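Cytoplasmic export protein 1 (Saccharomyces cerevisiae, PDB 3VWA) takes part in nuclear tRNA export, probably collecting tRNA from export receptors at the nuclear pore and delivering aminoacylated tRNA to the translation machinery. Local coordinates at residues N238-F243 with R273-N278; F287-L292 with D330-T335. All coordinates share one frame; numbering follows the deposited sequence.

The chain first builds a mixed sheet-and-helix region, consistent with the kinase-like part, and then turns wholly helical. Contact 1 closes a loop around helix 255-271, bringing the start of helix 239-248 against the turn that follows that helix. Contact 2 closes next, joining helix 283-303 to helix 321-335 across a connection that is partly not modelled. The two loops follow in series, neither nested nor crossed, with centres about 14 Å apart. They are stitched together directly: R273 of contact 1 forms salt bridges to D330 and E334 of contact 2, and F243 packs on I288. Together they bind the kinase-like side to the helices leading toward the HEAT repeats.

Contact 1 (N238-F243 with R273-N278); sequences NPLINF and REIFRN
L240, in the first turn of the N-capped helix 239-248, points its side chain at I275, which closes the 3-10 segment 273-275 after helix 255-271, and at F276 next to it, probably where the kinase-like part meets the helical region. The chain leaves CB with CG anti to the carbonyl carbon (chi1 -72°), and CB and CG stand back while the two methyls divide the work. CD1 comes up to the carbonyl of I275, 3.5 Å from its O, which accepts a hydrogen bond from N105. CD2 lies 3.7 Å from I275 CD1 and, obliquely, 4.1 Å from CE1 of the F276 ring. The I275 side chain runs alongside that of L240, pointing the other way, and its CG1 lies over the outer part of one face of the F276 ring. F107 of helix 106-122 also packs on P239, L240 and I275, adding a third side to this largely buried apolar cluster. N238 fixes the helix start: its OD1 receives I241 N at 3.0 Å, 60° out of the carbonyl plane, and L240 N weakly, while ND2 binds E110 and the F107 carbonyl. Beside L240, P239 CG lies 4.0 Å from I275 CD1.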
ATOM      1  N   ASN A 238      20.261 -13.378   6.049  1.00 28.13           N
ATOM      2  CA  ASN A 238      18.961 -12.772   5.970  1.00 25.91           C
ATOM      3  C   ASN A 238      19.134 -11.278   5.694  1.00 26.84           C
ATOM      4  O   ASN A 238      19.606 -10.541   6.549  1.00 29.35           O
ATOM      5  CB  ASN A 238      18.211 -13.031   7.260  1.00 27.46           C
ATOM      6  CG  ASN A 238      16.776 -12.588   7.179  1.00 26.60           C
ATOM      7  OD1 ASN A 238      16.463 -11.564   6.597  1.00 23.61           O
ATOM      8  ND2 ASN A 238      15.899 -13.372   7.755  1.00 25.35           N
ATOM      9  N   PRO A 239      18.789 -10.836   4.477  1.00 25.52           N
ATOM     10  CA  PRO A 239      18.922  -9.455   4.082  1.00 26.14           C
ATOM     11  C   PRO A 239      17.888  -8.558   4.788  1.00 30.71           C
ATOM     12  O   PRO A 239      18.078  -7.355   4.856  1.00 30.94           O
ATOM     13  CB  PRO A 239      18.634  -9.482   2.574  1.00 24.71           C
ATOM     14  CG  PRO A 239      17.795 -10.714   2.361  1.00 24.34           C
ATOM     15  CD  PRO A 239      18.180 -11.680   3.421  1.00 24.44           C
ATOM     16  N   LEU A 240      16.796  -9.123   5.275  1.00 27.53           N
ATOM     17  CA  LEU A 240      15.829  -8.297   5.985  1.00 32.83           C
ATOM     18  C   LEU A 240      16.329  -8.036   7.418  1.00 31.70           C
ATOM     19  O   LEU A 240      16.136  -6.986   7.933  1.00 28.50           O
ATOM     20  CB  LEU A 240      14.445  -8.945   5.994  1.00 29.63           C
ATOM     21  CG  LEU A 240      13.725  -8.936   4.643  1.00 29.14           C
ATOM     22  CD1 LEU A 240      12.295  -9.432   4.797  1.00 25.67           C
ATOM     23  CD2 LEU A 240      13.737  -7.557   3.972  1.00 27.15           C
ATOM     24  N   ILE A 241      17.026  -8.980   8.026  1.00 31.56           N
ATOM     25  CA  ILE A 241      17.543  -8.742   9.358  1.00 34.56           C
ATOM     26  C   ILE A 241      18.499  -7.524   9.358  1.00 38.01           C
ATOM     27  O   ILE A 241      18.363  -6.602  10.186  1.00 31.15           O
ATOM     28  CB  ILE A 241      18.212 -10.002   9.922  1.00 34.61           C
ATOM     29  CG1 ILE A 241      17.121 -11.017  10.258  1.00 34.46           C
ATOM     30  CG2 ILE A 241      19.025  -9.664  11.175  1.00 34.24           C
ATOM     31  CD1 ILE A 241      17.632 -12.266  10.931  1.00 35.32           C
ATOM     32  N   ASN A 242      19.425  -7.506   8.395  1.00 36.34           N
ATOM     33  CA  ASN A 242      20.342  -6.373   8.237  1.00 37.02           C
ATOM     34  C   ASN A 242      19.615  -5.093   7.821  1.00 31.17           C
ATOM     35  O   ASN A 242      19.896  -4.012   8.304  1.00 29.96           O
ATOM     36  CB  ASN A 242      21.439  -6.696   7.215  1.00 41.72           C
ATOM     37  CG  ASN A 242      22.304  -7.891   7.635  1.00 50.74           C
ATOM     38  OD1 ASN A 242      22.018  -9.042   7.279  1.00 46.54           O
ATOM     39  ND2 ASN A 242      23.357  -7.621   8.432  1.00 50.91           N
ATOM     40  N   PHE A 243      18.695  -5.189   6.887  1.00 27.07           N
ATOM     41  CA  PHE A 243      18.088  -3.962   6.429  1.00 25.80           C
ATOM     42  C   PHE A 243      17.260  -3.266   7.552  1.00 26.47           C
ATOM     43  O   PHE A 243      17.278  -2.039   7.702  1.00 22.25           O
ATOM     44  CB  PHE A 243      17.319  -4.194   5.154  1.00 23.46           C
ATOM     45  CG  PHE A 243      16.553  -3.014   4.703  1.00 21.92           C
ATOM     46  CD1 PHE A 243      17.208  -1.924   4.144  1.00 24.28           C
ATOM     47  CD2 PHE A 243      15.188  -2.946   4.921  1.00 24.08           C
ATOM     48  CE1 PHE A 243      16.492  -0.825   3.781  1.00 22.68           C
ATOM     49  CE2 PHE A 243      14.454  -1.858   4.527  1.00 22.49           C
ATOM     50  CZ  PHE A 243      15.111  -0.787   3.958  1.00 21.37           C
ATOM     51  N   ARG A 273      13.048  -8.605  -5.348  1.00 24.52           N
ATOM     52  CA  ARG A 273      11.679  -8.127  -5.125  1.00 24.96           C
ATOM     53  C   ARG A 273      10.881  -8.989  -4.153  1.00 26.72           C
ATOM     54  O   ARG A 273      10.141  -8.465  -3.269  1.00 25.10           O
ATOM     55  CB  ARG A 273      11.018  -7.997  -6.493  1.00 24.55           C
ATOM     56  CG  ARG A 273       9.602  -7.479  -6.521  1.00 25.36           C
ATOM     57  CD  ARG A 273       9.576  -6.065  -5.967  1.00 26.07           C
ATOM     58  NE  ARG A 273       8.242  -5.503  -5.907  1.00 25.18           N
ATOM     59  CZ  ARG A 273       7.351  -5.723  -4.961  1.00 24.89           C
ATOM     60  NH1 ARG A 273       7.634  -6.554  -3.977  1.00 25.12           N
ATOM     61  NH2 ARG A 273       6.169  -5.080  -4.984  1.00 26.44           N
ATOM     62  N   GLU A 274      11.031 -10.325  -4.276  1.00 27.64           N
ATOM     63  CA  GLU A 274      10.184 -11.259  -3.489  1.00 25.99           C
ATOM     64  C   GLU A 274      10.348 -11.084  -1.984  1.00 26.07           C
ATOM     65  O   GLU A 274       9.445 -11.426  -1.168  1.00 27.11           O
ATOM     66  CB  GLU A 274      10.427 -12.770  -3.941  1.00 31.12           C
ATOM     67  CG  GLU A 274      11.820 -13.389  -3.650  1.00 26.10           C
ATOM     68  CD  GLU A 274      13.004 -12.792  -4.440  1.00 26.36           C
ATOM     69  OE1 GLU A 274      12.796 -11.981  -5.368  1.00 28.44           O
ATOM     70  OE2 GLU A 274      14.192 -13.136  -4.164  1.00 27.25           O
ATOM     71  N   ILE A 275      11.478 -10.538  -1.552  1.00 24.80           N
ATOM     72  CA  ILE A 275      11.683 -10.507  -0.118  1.00 23.76           C
ATOM     73  C   ILE A 275      10.743  -9.476   0.563  1.00 24.68           C
ATOM     74  O   ILE A 275      10.534  -9.527   1.733  1.00 20.95           O
ATOM     75  CB  ILE A 275      13.139 -10.305   0.311  1.00 24.13           C
ATOM     76  CG1 ILE A 275      13.545  -8.813   0.065  1.00 22.99           C
ATOM     77  CG2 ILE A 275      14.076 -11.384  -0.332  1.00 21.29           C
ATOM     78  CD1 ILE A 275      14.913  -8.496   0.631  1.00 23.76           C
ATOM     79  N   PHE A 276      10.099  -8.641  -0.209  1.00 25.95           N
ATOM     80  CA  PHE A 276       9.165  -7.684   0.356  1.00 27.03           C
ATOM     81  C   PHE A 276       7.705  -8.153   0.202  1.00 28.80           C
ATOM     82  O   PHE A 276       6.766  -7.374   0.444  1.00 26.98           O
ATOM     83  CB  PHE A 276       9.370  -6.323  -0.325  1.00 26.30           C
ATOM     84  CG  PHE A 276      10.742  -5.780  -0.145  1.00 25.92           C
ATOM     85  CD1 PHE A 276      11.143  -5.276   1.084  1.00 27.36           C
ATOM     86  CD2 PHE A 276      11.657  -5.798  -1.193  1.00 27.83           C
ATOM     87  CE1 PHE A 276      12.446  -4.784   1.260  1.00 26.54           C
ATOM     88  CE2 PHE A 276      12.946  -5.284  -1.047  1.00 23.08           C
ATOM     89  CZ  PHE A 276      13.346  -4.775   0.189  1.00 24.24           C
ATOM     90  N   ARG A 277       7.496  -9.425  -0.124  1.00 28.71           N
ATOM     91  CA  ARG A 277       6.095  -9.920  -0.271  1.00 31.32           C
ATOM     92  C   ARG A 277       5.822 -10.859   0.840  1.00 28.27           C
ATOM     93  O   ARG A 277       6.758 -11.449   1.352  1.00 27.11           O
ATOM     94  CB  ARG A 277       5.912 -10.709  -1.565  1.00 36.41           C
ATOM     95  CG  ARG A 277       5.990  -9.881  -2.816  1.00 40.59           C
ATOM     96  CD  ARG A 277       5.515 -10.627  -4.057  1.00 46.56           C
ATOM     97  NE  ARG A 277       5.599  -9.668  -5.162  1.00 52.36           N
ATOM     98  CZ  ARG A 277       6.426  -9.784  -6.193  1.00 57.80           C
ATOM     99  NH1 ARG A 277       6.454  -8.830  -7.133  1.00 46.06           N
ATOM    100  NH2 ARG A 277       7.201 -10.873  -6.298  1.00 58.95           N
ATOM    101  N   ASN A 278       4.549 -10.993   1.221  1.00 28.07           N
ATOM    102  CA  ASN A 278       4.129 -11.929   2.271  1.00 30.13           C
ATOM    103  C   ASN A 278       4.784 -11.579   3.591  1.00 29.74           C
ATOM    104  O   ASN A 278       5.070 -12.459   4.395  1.00 25.51           O
ATOM    105  CB  ASN A 278       4.475 -13.378   1.907  1.00 32.87           C
ATOM    106  CG  ASN A 278       3.768 -13.836   0.646  1.00 33.86           C
ATOM    107  OD1 ASN A 278       4.400 -14.075  -0.359  1.00 38.19           O
ATOM    108  ND2 ASN A 278       2.447 -13.870   0.682  1.00 31.59           N
TER

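Contact 2 (F287-L292 with D330-T335); sequences FIIPEL and DLTSET
The peptide plane joining L331 to T332 receives the tip of I289 on one face: CD1 sits above it, 3.9 Å from L331 C and 3.8 Å from T332 N. This is a near-antiparallel helix pair in the all-helical part that leads toward the HEAT repeats; the axes of segments 287-292 and 330-335 come within 10.6 Å, with N-to-C directions 142° apart. The first helix is kinked at P290, whose N has no bond to the turn before. I289 reaches across with both branches. CG1, anti to the carbonyl carbon (chi1 -72°), carries CD1 over the peptide and to 3.9 Å from L331 CB; CG2 meets T332 CG2 at 3.7 Å. An alanine here would probably open a gap over the L331-T332 peptide and take away the T332 methyl's partner across the helix pair. T332 OG1 bonds to V328 O in its own helix, while T335 OG1 pairs with T337 OG1 and donates to L331 O at 2.7 Å. L331 O also accepts T335 N, so two bonds grip it. With the two threonine hydroxyls bonded close by in the chain, the contact between the segments is apolar: methyl and methylene groups packed together and laid over a peptide plane.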
ATOM      1  N   PHE A 287       6.334   1.912   7.736  1.00 27.68           N
ATOM      2  CA  PHE A 287       7.711   2.189   8.118  1.00 27.31           C
ATOM      3  C   PHE A 287       8.450   2.537   6.850  1.00 31.63           C
ATOM      4  O   PHE A 287       8.876   3.699   6.661  1.00 32.00           O
ATOM      5  CB  PHE A 287       8.350   0.967   8.821  1.00 25.76           C
ATOM      6  CG  PHE A 287       9.517   1.301   9.702  1.00 28.91           C
ATOM      7  CD1 PHE A 287      10.127   2.550   9.645  1.00 29.63           C
ATOM      8  CD2 PHE A 287      10.045   0.335  10.573  1.00 29.45           C
ATOM      9  CE1 PHE A 287      11.224   2.836  10.439  1.00 32.29           C
ATOM     10  CE2 PHE A 287      11.134   0.629  11.389  1.00 29.81           C
ATOM     11  CZ  PHE A 287      11.726   1.876  11.316  1.00 31.15           C
ATOM     12  N   ILE A 288       8.580   1.552   5.949  1.00 30.54           N
ATOM     13  CA  ILE A 288       9.368   1.780   4.740  1.00 27.73           C
ATOM     14  C   ILE A 288       8.850   2.934   3.852  1.00 28.39           C
ATOM     15  O   ILE A 288       9.604   3.869   3.522  1.00 28.13           O
ATOM     16  CB  ILE A 288       9.599   0.465   3.931  1.00 27.58           C
ATOM     17  CG1 ILE A 288      10.353  -0.557   4.775  1.00 27.36           C
ATOM     18  CG2 ILE A 288      10.358   0.757   2.670  1.00 29.81           C
ATOM     19  CD1 ILE A 288      10.448  -1.949   4.163  1.00 28.01           C
ATOM     20  N   ILE A 289       7.580   2.867   3.451  1.00 24.75           N
ATOM     21  CA  ILE A 289       7.022   3.850   2.514  1.00 24.03           C
ATOM     22  C   ILE A 289       7.083   5.320   3.003  1.00 26.32           C
ATOM     23  O   ILE A 289       7.454   6.202   2.241  1.00 30.06           O
ATOM     24  CB  ILE A 289       5.567   3.506   2.077  1.00 22.80           C
ATOM     25  CG1 ILE A 289       5.508   2.283   1.114  1.00 23.46           C
ATOM     26  CG2 ILE A 289       4.985   4.653   1.322  1.00 22.54           C
ATOM     27  CD1 ILE A 289       4.083   1.803   0.864  1.00 19.33           C
ATOM     28  N   PRO A 290       6.625   5.601   4.238  1.00 27.39           N
ATOM     29  CA  PRO A 290       6.685   6.949   4.706  1.00 26.09           C
ATOM     30  C   PRO A 290       8.110   7.464   4.851  1.00 28.28           C
ATOM     31  O   PRO A 290       8.328   8.632   4.555  1.00 27.31           O
ATOM     32  CB  PRO A 290       5.952   6.926   6.083  1.00 31.32           C
ATOM     33  CG  PRO A 290       5.532   5.533   6.334  1.00 31.71           C
ATOM     34  CD  PRO A 290       5.981   4.665   5.188  1.00 28.55           C
ATOM     35  N   GLU A 291       9.070   6.634   5.273  1.00 25.77           N
ATOM     36  CA  GLU A 291      10.480   7.081   5.282  1.00 27.12           C
ATOM     37  C   GLU A 291      11.039   7.387   3.883  1.00 31.73           C
ATOM     38  O   GLU A 291      11.701   8.434   3.690  1.00 32.51           O
ATOM     39  CB  GLU A 291      11.410   6.076   6.007  1.00 29.33           C
ATOM     40  CG  GLU A 291      11.058   5.818   7.471  1.00 27.44           C
ATOM     41  CD  GLU A 291      11.287   7.017   8.410  1.00 34.57           C
ATOM     42  OE1 GLU A 291      11.510   8.177   7.949  1.00 39.41           O
ATOM     43  OE2 GLU A 291      11.260   6.799   9.640  1.00 37.46           O
ATOM     44  N   LEU A 292      10.778   6.512   2.900  1.00 25.24           N
ATOM     45  CA  LEU A 292      11.151   6.841   1.515  1.00 25.93           C
ATOM     46  C   LEU A 292      10.527   8.124   1.063  1.00 23.02           C
ATOM     47  O   LEU A 292      11.175   8.975   0.482  1.00 22.86           O
ATOM     48  CB  LEU A 292      10.616   5.810   0.520  1.00 24.12           C
ATOM     49  CG  LEU A 292      11.628   5.135  -0.384  1.00 27.16           C
ATOM     50  CD1 LEU A 292      11.045   4.220  -1.470  1.00 25.37           C
ATOM     51  CD2 LEU A 292      12.752   6.061  -0.891  1.00 26.38           C
ATOM     52  N   ASP A 330       4.787   1.800  -6.779  1.00 26.20           N
ATOM     53  CA  ASP A 330       4.575   0.342  -6.735  1.00 28.70           C
ATOM     54  C   ASP A 330       4.041  -0.136  -5.402  1.00 29.49           C
ATOM     55  O   ASP A 330       2.994  -0.748  -5.335  1.00 28.53           O
ATOM     56  CB  ASP A 330       5.861  -0.456  -7.065  1.00 27.16           C
ATOM     57  CG  ASP A 330       5.634  -1.996  -7.043  1.00 29.04           C
ATOM     58  OD1 ASP A 330       6.607  -2.748  -6.815  1.00 31.15           O
ATOM     59  OD2 ASP A 330       4.498  -2.478  -7.286  1.00 31.63           O
ATOM     60  N   LEU A 331       4.743   0.146  -4.318  1.00 31.29           N
ATOM     61  CA  LEU A 331       4.361  -0.489  -3.054  1.00 30.80           C
ATOM     62  C   LEU A 331       3.074   0.078  -2.459  1.00 28.98           C
ATOM     63  O   LEU A 331       2.366  -0.648  -1.763  1.00 28.94           O
ATOM     64  CB  LEU A 331       5.492  -0.425  -2.043  1.00 29.56           C
ATOM     65  CG  LEU A 331       6.727  -1.257  -2.385  1.00 33.18           C
ATOM     66  CD1 LEU A 331       7.733  -1.025  -1.288  1.00 31.20           C
ATOM     67  CD2 LEU A 331       6.403  -2.748  -2.531  1.00 31.37           C
ATOM     68  N   THR A 332       2.825   1.373  -2.678  1.00 29.94           N
ATOM     69  CA  THR A 332       1.609   2.041  -2.165  1.00 28.66           C
ATOM     70  C   THR A 332       0.431   1.413  -2.884  1.00 31.59           C
ATOM     71  O   THR A 332      -0.539   1.017  -2.247  1.00 37.28           O
ATOM     72  CB  THR A 332       1.549   3.584  -2.394  1.00 26.66           C
ATOM     73  OG1 THR A 332       1.969   3.919  -3.713  1.00 23.20           O
ATOM     74  CG2 THR A 332       2.444   4.361  -1.389  1.00 23.87           C
ATOM     75  N   SER A 333       0.542   1.280  -4.195  1.00 34.31           N
ATOM     76  CA  SER A 333      -0.513   0.652  -4.976  1.00 37.92           C
ATOM     77  C   SER A 333      -0.728  -0.791  -4.534  1.00 42.08           C
ATOM     78  O   SER A 333      -1.852  -1.184  -4.269  1.00 37.16           O
ATOM     79  CB  SER A 333      -0.211   0.703  -6.471  1.00 40.40           C
ATOM     80  OG  SER A 333      -1.075  -0.191  -7.180  1.00 52.84           O
ATOM     81  N   GLU A 334       0.355  -1.569  -4.445  1.00 40.79           N
ATOM     82  CA  GLU A 334       0.227  -2.962  -4.108  1.00 38.82           C
ATOM     83  C   GLU A 334      -0.488  -3.141  -2.768  1.00 39.23           C
ATOM     84  O   GLU A 334      -1.315  -4.043  -2.627  1.00 36.57           O
ATOM     85  CB  GLU A 334       1.585  -3.678  -4.075  1.00 40.67           C
ATOM     86  CG  GLU A 334       1.393  -5.153  -3.713  1.00 40.89           C
ATOM     87  CD  GLU A 334       2.671  -5.830  -3.231  1.00 45.29           C
ATOM     88  OE1 GLU A 334       3.648  -5.905  -3.998  1.00 48.59           O
ATOM     89  OE2 GLU A 334       2.701  -6.319  -2.088  1.00 49.78           O
ATOM     90  N   THR A 335      -0.179  -2.280  -1.797  1.00 34.72           N
ATOM     91  CA  THR A 335      -0.722  -2.420  -0.447  1.00 31.22           C
ATOM     92  C   THR A 335      -1.984  -1.581  -0.292  1.00 33.90           C
ATOM     93  O   THR A 335      -2.578  -1.526   0.781  1.00 35.57           O
ATOM     94  CB  THR A 335       0.274  -1.958   0.636  1.00 30.90           C
ATOM     95  OG1 THR A 335       0.706  -0.606   0.374  1.00 29.13           O
ATOM     96  CG2 THR A 335       1.494  -2.885   0.710  1.00 31.48           C
TER